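Local coordinates for protein spherulin-4 (Aspergillus clavatus, PDB 5C5G) that is a glycoside hydrolase of the spherulin-4 family that probably cleaves galactosaminogalactan, the N-acetylgalactosamine-containing polysaccharide of the Aspergillus cell surface, at residues 75-81 against 113-119; 156-162 against 189-193; 214-218 against 248-254. One frame throughout, in Å; residues are numbered along the deposited sequence.

Contact 1 (75-81 against 113-119); sequences GYVATTY and IFFDETP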
loop_
_atom_site.group_PDB
_atom_site.type_symbol
_atom_site.label_atom_id
_atom_site.label_comp_id
_atom_site.label_asym_id
_atom_site.label_seq_id
_atom_site.Cartn_x
_atom_site.Cartn_y
_atom_site.Cartn_z
ATOM N N GLY A 75 8.052 3.656 -0.960
ATOM C CA GLY A 75 7.992 5.103 -1.108
ATOM C C GLY A 75 6.851 5.536 -2.023
ATOM O O GLY A 75 6.744 5.030 -3.144
ATOM N N TYR A 76 6.032 6.481 -1.578
ATOM C CA TYR A 76 4.950 7.042 -2.383
ATOM C C TYR A 76 5.496 7.930 -3.497
ATOM O O TYR A 76 6.289 8.841 -3.227
ATOM C CB TYR A 76 4.040 7.871 -1.471
ATOM C CG TYR A 76 2.902 8.586 -2.159
ATOM C CD1 TYR A 76 3.127 9.730 -2.914
ATOM C CD2 TYR A 76 1.597 8.150 -2.002
ATOM C CE1 TYR A 76 2.089 10.391 -3.534
ATOM C CE2 TYR A 76 0.549 8.808 -2.613
ATOM C CZ TYR A 76 0.801 9.921 -3.390
ATOM O OH TYR A 76 -0.231 10.588 -4.012
ATOM N N VAL A 77 5.051 7.688 -4.728
ATOM C CA VAL A 77 5.390 8.545 -5.863
ATOM C C VAL A 77 4.132 8.791 -6.680
ATOM O O VAL A 77 3.455 7.838 -7.091
ATOM C CB VAL A 77 6.470 7.904 -6.759
ATOM C CG1 VAL A 77 6.756 8.791 -7.980
ATOM C CG2 VAL A 77 7.753 7.668 -5.973
ATOM N N ALA A 78 3.808 10.052 -6.934
ATOM C CA ALA A 78 2.637 10.382 -7.731
ATOM C C ALA A 78 2.924 10.285 -9.225
ATOM O O ALA A 78 4.018 10.644 -9.668
ATOM C CB ALA A 78 2.169 11.793 -7.403
ATOM N N THR A 79 1.944 9.833 -10.015
ATOM C CA THR A 79 2.090 9.822 -11.470
ATOM C C THR A 79 1.066 10.678 -12.200
ATOM O O THR A 79 1.163 10.822 -13.403
ATOM C CB THR A 79 2.040 8.403 -12.070
ATOM O OG1 THR A 79 0.686 7.925 -12.082
ATOM C CG2 THR A 79 2.916 7.438 -11.313
ATOM N N THR A 80 0.079 11.216 -11.483
ATOM C CA THR A 80 -0.954 12.057 -12.105
ATOM C C THR A 80 -1.561 11.404 -13.349
ATOM O O THR A 80 -1.648 12.013 -14.417
ATOM C CB THR A 80 -0.414 13.465 -12.470
ATOM O OG1 THR A 80 0.527 13.884 -11.480
ATOM C CG2 THR A 80 -1.572 14.474 -12.539
ATOM N N TYR A 81 -1.986 10.155 -13.203
ATOM C CA TYR A 81 -2.635 9.429 -14.295
ATOM C C TYR A 81 -1.713 9.331 -15.503
ATOM O O TYR A 81 -2.144 9.382 -16.641
ATOM C CB TYR A 81 -4.005 10.045 -14.606
ATOM C CG TYR A 81 -4.819 10.112 -13.343
ATOM C CD1 TYR A 81 -5.368 8.959 -12.783
ATOM C CD2 TYR A 81 -4.969 11.316 -12.654
ATOM C CE1 TYR A 81 -6.082 9.008 -11.594
ATOM C CE2 TYR A 81 -5.678 11.370 -11.466
ATOM C CZ TYR A 81 -6.234 10.222 -10.945
ATOM O OH TYR A 81 -6.941 10.278 -9.767
ATOM N N ILE A 113 8.354 0.949 -4.488
ATOM C CA ILE A 113 7.652 2.180 -4.776
ATOM C C ILE A 113 6.170 1.907 -4.957
ATOM O O ILE A 113 5.762 0.923 -5.597
ATOM C CB ILE A 113 8.207 2.844 -6.058
ATOM C CG1 ILE A 113 9.701 3.196 -5.886
ATOM C CG2 ILE A 113 7.407 4.065 -6.447
ATOM C CD1 ILE A 113 10.028 4.246 -4.839
ATOM N N PHE A 114 5.382 2.813 -4.385
ATOM C CA PHE A 114 3.928 2.868 -4.536
ATOM C C PHE A 114 3.611 4.030 -5.464
ATOM O O PHE A 114 3.826 5.184 -5.098
ATOM C CB PHE A 114 3.306 3.100 -3.159
ATOM C CG PHE A 114 1.822 3.326 -3.164
ATOM C CD1 PHE A 114 0.944 2.267 -3.152
ATOM C CD2 PHE A 114 1.296 4.615 -3.136
ATOM C CE1 PHE A 114 -0.433 2.479 -3.114
ATOM C CE2 PHE A 114 -0.076 4.826 -3.089
ATOM C CZ PHE A 114 -0.933 3.765 -3.078
ATOM N N PHE A 115 3.134 3.730 -6.671
ATOM C CA PHE A 115 2.801 4.739 -7.677
ATOM C C PHE A 115 1.333 5.088 -7.555
ATOM O O PHE A 115 0.456 4.270 -7.869
ATOM C CB PHE A 115 3.092 4.219 -9.073
ATOM C CG PHE A 115 4.558 4.052 -9.368
ATOM C CD1 PHE A 115 5.363 5.177 -9.554
ATOM C CD2 PHE A 115 5.129 2.803 -9.488
ATOM C CE1 PHE A 115 6.711 5.052 -9.844
ATOM C CE2 PHE A 115 6.490 2.663 -9.774
ATOM C CZ PHE A 115 7.283 3.796 -9.961
ATOM N N ASP A 116 1.046 6.299 -7.110
ATOM C CA ASP A 116 -0.330 6.750 -6.965
ATOM C C ASP A 116 -0.868 7.297 -8.275
ATOM O O ASP A 116 -0.125 7.777 -9.136
ATOM C CB ASP A 116 -0.438 7.792 -5.858
ATOM C CG ASP A 116 -1.827 7.886 -5.264
ATOM O OD1 ASP A 116 -2.664 6.972 -5.471
ATOM O OD2 ASP A 116 -2.104 8.888 -4.591
ATOM N N GLU A 117 -2.173 7.177 -8.415
ATOM C CA GLU A 117 -2.923 7.743 -9.533
ATOM C C GLU A 117 -2.509 7.158 -10.862
ATOM O O GLU A 117 -2.352 7.874 -11.843
ATOM C CB GLU A 117 -2.750 9.264 -9.603
ATOM C CG GLU A 117 -2.984 9.991 -8.300
ATOM C CD GLU A 117 -2.358 11.392 -8.278
ATOM O OE1 GLU A 117 -1.224 11.591 -8.800
ATOM O OE2 GLU A 117 -3.010 12.295 -7.722
ATOM N N THR A 118 -2.339 5.859 -10.938
ATOM C CA THR A 118 -2.090 5.253 -12.236
ATOM C C THR A 118 -3.422 5.210 -13.005
ATOM O O THR A 118 -4.496 5.179 -12.413
ATOM C CB THR A 118 -1.490 3.858 -12.088
ATOM O OG1 THR A 118 -2.345 3.064 -11.260
ATOM C CG2 THR A 118 -0.099 3.941 -11.476
ATOM N N PRO A 119 -3.375 5.249 -14.340
ATOM C CA PRO A 119 -4.609 5.320 -15.122
ATOM C C PRO A 119 -5.350 4.000 -15.211
ATOM O O PRO A 119 -4.739 2.938 -15.053
ATOM C CB PRO A 119 -4.133 5.763 -16.509
ATOM C CG PRO A 119 -2.705 5.542 -16.527
ATOM C CD PRO A 119 -2.169 5.435 -15.159
HETATM O O HOH W 1 -0.797 13.053 -5.383
HETATM O O HOH W 2 -0.557 14.358 -8.995
#

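Contact 2 (156-162 against 189-193); sequences IPDSRYL and TIPDS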
loop_
_atom_site.group_PDB
_atom_site.type_symbol
_atom_site.label_atom_id
_atom_site.label_comp_id
_atom_site.label_asym_id
_atom_site.label_seq_id
_atom_site.Cartn_x
_atom_site.Cartn_y
_atom_site.Cartn_z
ATOM N N ILE A 156 -10.757 -0.265 -10.940
ATOM C CA ILE A 156 -10.250 -1.366 -11.735
ATOM C C ILE A 156 -9.641 -0.863 -13.042
ATOM O O ILE A 156 -10.342 -0.250 -13.841
ATOM C CB ILE A 156 -11.368 -2.376 -12.046
ATOM C CG1 ILE A 156 -11.894 -3.009 -10.747
ATOM C CG2 ILE A 156 -10.821 -3.482 -12.959
ATOM C CD1 ILE A 156 -13.207 -3.743 -10.931
ATOM N N PRO A 157 -8.351 -1.116 -13.289
ATOM C CA PRO A 157 -7.755 -0.696 -14.553
ATOM C C PRO A 157 -7.911 -1.780 -15.589
ATOM O O PRO A 157 -8.290 -2.898 -15.235
ATOM C CB PRO A 157 -6.279 -0.573 -14.184
ATOM C CG PRO A 157 -6.081 -1.711 -13.249
ATOM C CD PRO A 157 -7.354 -1.789 -12.432
ATOM N N ASP A 158 -7.590 -1.485 -16.841
ATOM C CA ASP A 158 -7.530 -2.546 -17.843
ATOM C C ASP A 158 -6.550 -3.619 -17.344
ATOM O O ASP A 158 -5.487 -3.317 -16.774
ATOM C CB ASP A 158 -7.101 -1.981 -19.188
ATOM C CG ASP A 158 -7.050 -3.039 -20.274
ATOM O OD1 ASP A 158 -6.050 -3.768 -20.342
ATOM O OD2 ASP A 158 -8.005 -3.149 -21.074
ATOM N N SER A 159 -6.907 -4.873 -17.567
ATOM C CA SER A 159 -6.165 -5.972 -16.985
ATOM C C SER A 159 -4.737 -6.042 -17.499
ATOM O O SER A 159 -3.894 -6.610 -16.816
ATOM C CB SER A 159 -6.878 -7.300 -17.248
ATOM O OG SER A 159 -6.969 -7.572 -18.631
ATOM N N ARG A 160 -4.455 -5.472 -18.664
ATOM C CA ARG A 160 -3.102 -5.505 -19.204
ATOM C C ARG A 160 -2.115 -4.749 -18.336
ATOM O O ARG A 160 -0.896 -4.973 -18.437
ATOM C CB ARG A 160 -3.081 -4.973 -20.635
ATOM C CG ARG A 160 -3.665 -5.951 -21.630
ATOM C CD ARG A 160 -3.953 -5.291 -22.963
ATOM N NE ARG A 160 -5.184 -4.515 -22.894
ATOM C CZ ARG A 160 -5.794 -3.991 -23.954
ATOM N NH1 ARG A 160 -6.913 -3.312 -23.782
ATOM N NH2 ARG A 160 -5.303 -4.164 -25.180
ATOM N N TYR A 161 -2.593 -3.874 -17.468
ATOM C CA TYR A 161 -1.689 -3.180 -16.567
ATOM C C TYR A 161 -1.277 -4.018 -15.357
ATOM O O TYR A 161 -0.257 -3.739 -14.731
ATOM C CB TYR A 161 -2.341 -1.886 -16.091
ATOM C CG TYR A 161 -2.535 -0.824 -17.157
ATOM C CD1 TYR A 161 -1.607 -0.631 -18.165
ATOM C CD2 TYR A 161 -3.634 0.017 -17.133
ATOM C CE1 TYR A 161 -1.781 0.353 -19.125
ATOM C CE2 TYR A 161 -3.810 1.013 -18.103
ATOM C CZ TYR A 161 -2.886 1.160 -19.098
ATOM O OH TYR A 161 -3.034 2.136 -20.039
ATOM N N LEU A 162 -2.051 -5.040 -15.010
ATOM C CA LEU A 162 -1.816 -5.741 -13.756
ATOM C C LEU A 162 -0.447 -6.396 -13.700
ATOM O O LEU A 162 0.170 -6.451 -12.636
ATOM C CB LEU A 162 -2.890 -6.785 -13.509
ATOM C CG LEU A 162 -4.288 -6.215 -13.312
ATOM C CD1 LEU A 162 -5.301 -7.348 -13.226
ATOM C CD2 LEU A 162 -4.414 -5.320 -12.086
ATOM N N THR A 189 -15.218 -9.596 -11.852
ATOM C CA THR A 189 -15.361 -8.999 -13.176
ATOM C C THR A 189 -14.030 -8.740 -13.866
ATOM O O THR A 189 -14.014 -8.441 -15.056
ATOM C CB THR A 189 -16.135 -7.661 -13.129
ATOM O OG1 THR A 189 -15.334 -6.641 -12.506
ATOM C CG2 THR A 189 -17.446 -7.834 -12.395
ATOM N N ILE A 190 -12.932 -8.850 -13.128
ATOM C CA ILE A 190 -11.631 -8.475 -13.649
ATOM C C ILE A 190 -11.005 -9.657 -14.378
ATOM O O ILE A 190 -10.678 -10.657 -13.751
ATOM C CB ILE A 190 -10.677 -8.064 -12.530
ATOM C CG1 ILE A 190 -11.332 -7.023 -11.618
ATOM C CG2 ILE A 190 -9.378 -7.557 -13.133
ATOM C CD1 ILE A 190 -10.488 -6.651 -10.395
ATOM N N PRO A 191 -10.812 -9.545 -15.699
ATOM C CA PRO A 191 -10.254 -10.679 -16.428
ATOM C C PRO A 191 -8.743 -10.772 -16.224
ATOM O O PRO A 191 -8.124 -9.803 -15.790
ATOM C CB PRO A 191 -10.594 -10.347 -17.883
ATOM C CG PRO A 191 -10.588 -8.871 -17.921
ATOM C CD PRO A 191 -11.115 -8.413 -16.601
ATOM N N ASP A 192 -8.179 -11.938 -16.531
ATOM C CA ASP A 192 -6.733 -12.140 -16.562
ATOM C C ASP A 192 -6.079 -11.702 -15.259
ATOM O O ASP A 192 -5.034 -11.058 -15.260
ATOM C CB ASP A 192 -6.132 -11.394 -17.768
ATOM C CG ASP A 192 -4.706 -11.827 -18.087
ATOM O OD1 ASP A 192 -4.348 -12.991 -17.809
ATOM O OD2 ASP A 192 -3.950 -11.002 -18.640
ATOM N N SER A 193 -6.723 -12.042 -14.147
ATOM C CA SER A 193 -6.287 -11.570 -12.845
ATOM C C SER A 193 -6.286 -12.685 -11.813
ATOM O O SER A 193 -6.961 -13.703 -11.951
ATOM C CB SER A 193 -7.191 -10.429 -12.366
ATOM O OG SER A 193 -8.477 -10.910 -12.001
HETATM O O HOH W 3 -4.606 -8.766 -19.834
#

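Contact 3 (214-218 against 248-254); sequences LRGLV and FVDLMAS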
loop_
_atom_site.group_PDB
_atom_site.type_symbol
_atom_site.label_atom_id
_atom_site.label_comp_id
_atom_site.label_asym_id
_atom_site.label_seq_id
_atom_site.Cartn_x
_atom_site.Cartn_y
_atom_site.Cartn_z
ATOM N N LEU A 214 -17.277 -8.043 11.316
ATOM C CA LEU A 214 -15.986 -7.649 10.769
ATOM C C LEU A 214 -15.206 -8.886 10.305
ATOM O O LEU A 214 -14.525 -8.852 9.276
ATOM C CB LEU A 214 -15.168 -6.867 11.802
ATOM C CG LEU A 214 -13.824 -6.329 11.298
ATOM C CD1 LEU A 214 -13.985 -5.383 10.105
ATOM C CD2 LEU A 214 -13.113 -5.621 12.443
ATOM N N ARG A 215 -15.281 -9.968 11.068
ATOM C CA ARG A 215 -14.651 -11.216 10.663
ATOM C C ARG A 215 -15.151 -11.614 9.276
ATOM O O ARG A 215 -14.350 -11.997 8.412
ATOM C CB ARG A 215 -14.937 -12.324 11.663
ATOM C CG ARG A 215 -14.265 -13.649 11.318
ATOM C CD ARG A 215 -14.514 -14.638 12.439
ATOM N NE ARG A 215 -13.811 -15.908 12.248
ATOM C CZ ARG A 215 -12.592 -16.181 12.715
ATOM N NH1 ARG A 215 -11.915 -15.279 13.417
ATOM N NH2 ARG A 215 -12.043 -17.367 12.475
ATOM N N GLY A 216 -16.458 -11.556 9.053
ATOM C CA GLY A 216 -17.019 -11.918 7.767
ATOM C C GLY A 216 -16.499 -11.033 6.649
ATOM O O GLY A 216 -16.156 -11.529 5.577
ATOM N N LEU A 217 -16.428 -9.728 6.883
ATOM C CA LEU A 217 -15.898 -8.817 5.875
ATOM C C LEU A 217 -14.450 -9.158 5.536
ATOM O O LEU A 217 -14.099 -9.248 4.360
ATOM C CB LEU A 217 -16.020 -7.374 6.343
ATOM C CG LEU A 217 -15.405 -6.323 5.402
ATOM C CD1 LEU A 217 -16.051 -6.345 4.046
ATOM C CD2 LEU A 217 -15.512 -4.939 6.019
ATOM N N VAL A 218 -13.618 -9.349 6.548
ATOM C CA VAL A 218 -12.219 -9.669 6.293
ATOM C C VAL A 218 -12.089 -10.964 5.491
ATOM O O VAL A 218 -11.303 -11.024 4.544
ATOM C CB VAL A 218 -11.420 -9.709 7.600
ATOM C CG1 VAL A 218 -10.013 -10.225 7.377
ATOM C CG2 VAL A 218 -11.358 -8.310 8.217
ATOM N N PHE A 248 -8.896 -5.653 13.343
ATOM C CA PHE A 248 -8.661 -5.929 11.939
ATOM C C PHE A 248 -7.377 -6.734 11.746
ATOM O O PHE A 248 -7.379 -7.754 11.072
ATOM C CB PHE A 248 -8.621 -4.609 11.148
ATOM C CG PHE A 248 -8.012 -4.724 9.781
ATOM C CD1 PHE A 248 -8.540 -5.568 8.824
ATOM C CD2 PHE A 248 -6.887 -3.999 9.463
ATOM C CE1 PHE A 248 -7.943 -5.670 7.572
ATOM C CE2 PHE A 248 -6.309 -4.095 8.213
ATOM C CZ PHE A 248 -6.839 -4.938 7.278
ATOM N N VAL A 249 -6.276 -6.287 12.343
ATOM C CA VAL A 249 -5.027 -6.998 12.145
ATOM C C VAL A 249 -5.098 -8.396 12.782
ATOM O O VAL A 249 -4.578 -9.356 12.218
ATOM C CB VAL A 249 -3.824 -6.191 12.629
ATOM C CG1 VAL A 249 -2.539 -6.973 12.367
ATOM C CG2 VAL A 249 -3.774 -4.865 11.900
ATOM N N ASP A 250 -5.760 -8.531 13.927
ATOM C CA ASP A 250 -5.941 -9.848 14.535
ATOM C C ASP A 250 -6.654 -10.798 13.565
ATOM O O ASP A 250 -6.330 -11.980 13.479
ATOM C CB ASP A 250 -6.767 -9.772 15.835
ATOM C CG ASP A 250 -5.977 -9.242 17.029
ATOM O OD1 ASP A 250 -4.740 -9.110 16.947
ATOM O OD2 ASP A 250 -6.614 -8.977 18.073
ATOM N N LEU A 251 -7.644 -10.285 12.849
ATOM C CA LEU A 251 -8.382 -11.110 11.903
ATOM C C LEU A 251 -7.521 -11.449 10.697
ATOM O O LEU A 251 -7.630 -12.535 10.124
ATOM C CB LEU A 251 -9.646 -10.388 11.440
ATOM C CG LEU A 251 -10.717 -10.311 12.517
ATOM C CD1 LEU A 251 -11.745 -9.259 12.124
ATOM C CD2 LEU A 251 -11.378 -11.675 12.732
HETATM N N MSE A 252 -6.649 -10.535 10.305
HETATM C CA MSE A 252 -5.705 -10.810 9.230
HETATM C C MSE A 252 -4.706 -11.888 9.647
HETATM O O MSE A 252 -4.230 -12.647 8.800
HETATM C CB MSE A 252 -5.013 -9.521 8.782
HETATM C CG MSE A 252 -6.011 -8.529 8.179
HETATM SE SE MSE A 252 -6.523 -8.995 6.351
HETATM C CE MSE A 252 -4.897 -8.406 5.501
ATOM N N ALA A 253 -4.409 -11.979 10.945
ATOM C CA ALA A 253 -3.496 -12.976 11.486
ATOM C C ALA A 253 -4.148 -14.340 11.670
ATOM O O ALA A 253 -3.457 -15.315 11.932
ATOM C CB ALA A 253 -2.956 -12.502 12.823
ATOM N N SER A 254 -5.467 -14.400 11.528
ATOM C CA SER A 254 -6.249 -15.605 11.798
ATOM C C SER A 254 -6.398 -16.509 10.574
ATOM O O SER A 254 -6.093 -16.120 9.445
ATOM C CB SER A 254 -7.627 -15.188 12.301
ATOM O OG SER A 254 -7.512 -14.498 13.534
ATOM O OXT SER A 254 -6.837 -17.661 10.722
#

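Contact 1 (75-81 against 113-119)
Strands 75-78 and 113-116 run parallel at 29°, their axes 4.6 Å apart at the closest, and a ladder of backbone bonds fixes the register: Phe114 N to Gly75 O, Val77 N to Phe114 O, and Asp116 N to Val77 O. The face that carries Tyr76, Phe114 and Asp116 belongs to the sugar site, since Tyr76 and Asp116 bind N-acetyl-D-galactosamine. A chi1 of 177° swings the Tyr76 ring away from its own amide and along the strand, which brings OH to Asp116 OD2, to which it donates at 2.6 Å. That oxygen receives it on its anti lone pair, near the plane of the ring, although ring and carboxylate planes stand 69° apart. Tyr76 CD2 also lies 3.7 Å from Phe114 CD2, at the edge of the phenylalanine ring. Just past the end of strand 75-78, Thr79 N donates to Asp116 O, and Thr80 N reaches Glu117 OE1 at 3.0 Å from the anti side, tilted out of the carboxylate plane. A water joins the same OE1 to Thr80 OG1. Glu117 CB sits over the face of the Tyr81 ring, 3.9 Å from its centroid and nearly above its centre, a CH-pi contact. The other face of the sheet is apolar: Ile113 CG2 lies over the Phe115 ring and meets Val77 CG2 at 3.7 Å. Helices 86-103 and 124-139 pack on this outer layer through Val89, Ile93 and Tyr96 and through Leu133 and Val137, while strand 148-152 continues the barrel beyond 113-116, its Asn152 giving Asp116 OD1 a weak hydrogen bond.

Contact 2 (156-162 against 189-193)
Two loops of the barrel, one between strands 148-152 and 167-172 and the other leading into strand 198-203, meet where Ile156 packs against Ile190. The two side chains cross at a slant: Ile156 CG2 lies 3.8 Å from Ile190 CG1, and Ile156 CD1 comes equally near that atom. Leu162 approaches Ile190 from another quarter, at about a right angle, and its CD1 branch touches Ser193 CB at 3.7 Å. Ile190 CG1 and CG2 thus face different partners, its chi1 of -51° leaving CG2 anti to the backbone N and turned to Leu162. Val170 of strand 167-172 also touches Ile190, which ties this apolar patch to the barrel wall.

Segment 156-162 is shaped by an Asx turn, in which Asp158 OD1 accepts from Arg160 N at 2.9 Å. The Arg160 guanidinium grips Asp158 side-on, Arg160 NE to Asp158 OD1 at 2.8 Å and Arg160 NH1 to Asp158 OD2 at 2.9 Å. The turn and the salt bridge share OD1, which the backbone N and NE of Arg160 reach from opposite faces of the carboxylate plane. No direct hydrogen bond spans the two segments. At the more polar end, Ser159 CB lies 3.2 Å from Pro191 O, and a water links Ser159 OG with Asp192 OD2, donating to the carboxylate at 2.6 Å. Within 189-193, Ser193 OG donates to Ile190 O from above the carbonyl plane.

Contact 3 (214-218 against 248-254)
Leu251 of the C-terminal helix fits against Leu214, Arg215 and Val218 of helix 212-224, and its two methyl branches divide the contact into an apolar part and a more open one. On the close-packed side, CD1 of Leu251 lies 3.7 Å from Leu214 CG and 4.0 Å from Val218 CG2. Val218 is forked between three partners: a chi1 of 172° directs CG1 to the selenium of selenomethionine Met252, 3.8 Å away, while CG2 turns to Leu251 CD1 and to Phe248. Phe248 takes that second methyl at its ring edge, Phe248 CD1 to Val218 CG2 4.0 Å, near the ring plane, the two side chains crossing at about a right angle.

The axes of segments 214-218 and 248-252 come within 9.9 Å at a crossing angle of -53°, and apolar side chains fill the interval with no hydrogen bond across it. These are outer helices of the beta/alpha barrel, lying on its wall: Val218 and Phe248 both touch Ile230 of strand 227-230, and Phe248 and Met252 reach Val10 of strand 9-13.

Toward solvent the packing thins. Arg215 stretches its chain past Leu251 CD2, which touches CB and CG and lies 3.7 Å from NH1; the guanidinium passes obliquely by Ser254 CB, a longer 4.4 Å from NH1. Arg215 NH2 is hydrogen-bonded to His2 O, near the N terminus. Ser254, the exposed last residue, turns its OG back to donate to Asp250 O at 2.8 Å, and its terminal O is hydrogen-bonded to Arg222.

In the fold
From the N terminus the three contacts come in series, none nested in or crossing another. Contact 1 closes the beta-alpha-beta unit built round helix 86-103 and so joins strands 71-78 and 112-116, adjacent staves of the eight-stranded barrel. Contact 2 follows, closing a loop of 26 residues that takes in strand 167-172 and helix 175-180; it abuts contact 1, Pro119 O lying 3.7 Å from Tyr161 CE2. Contact 3 closes last, its helices flanking strand 227-230 in sequence and laying the last helix against helix 212-224 on the outside of the barrel. It lies across the chain's centre from contact 1, their centres about 28 Å apart, and touches neither of the others.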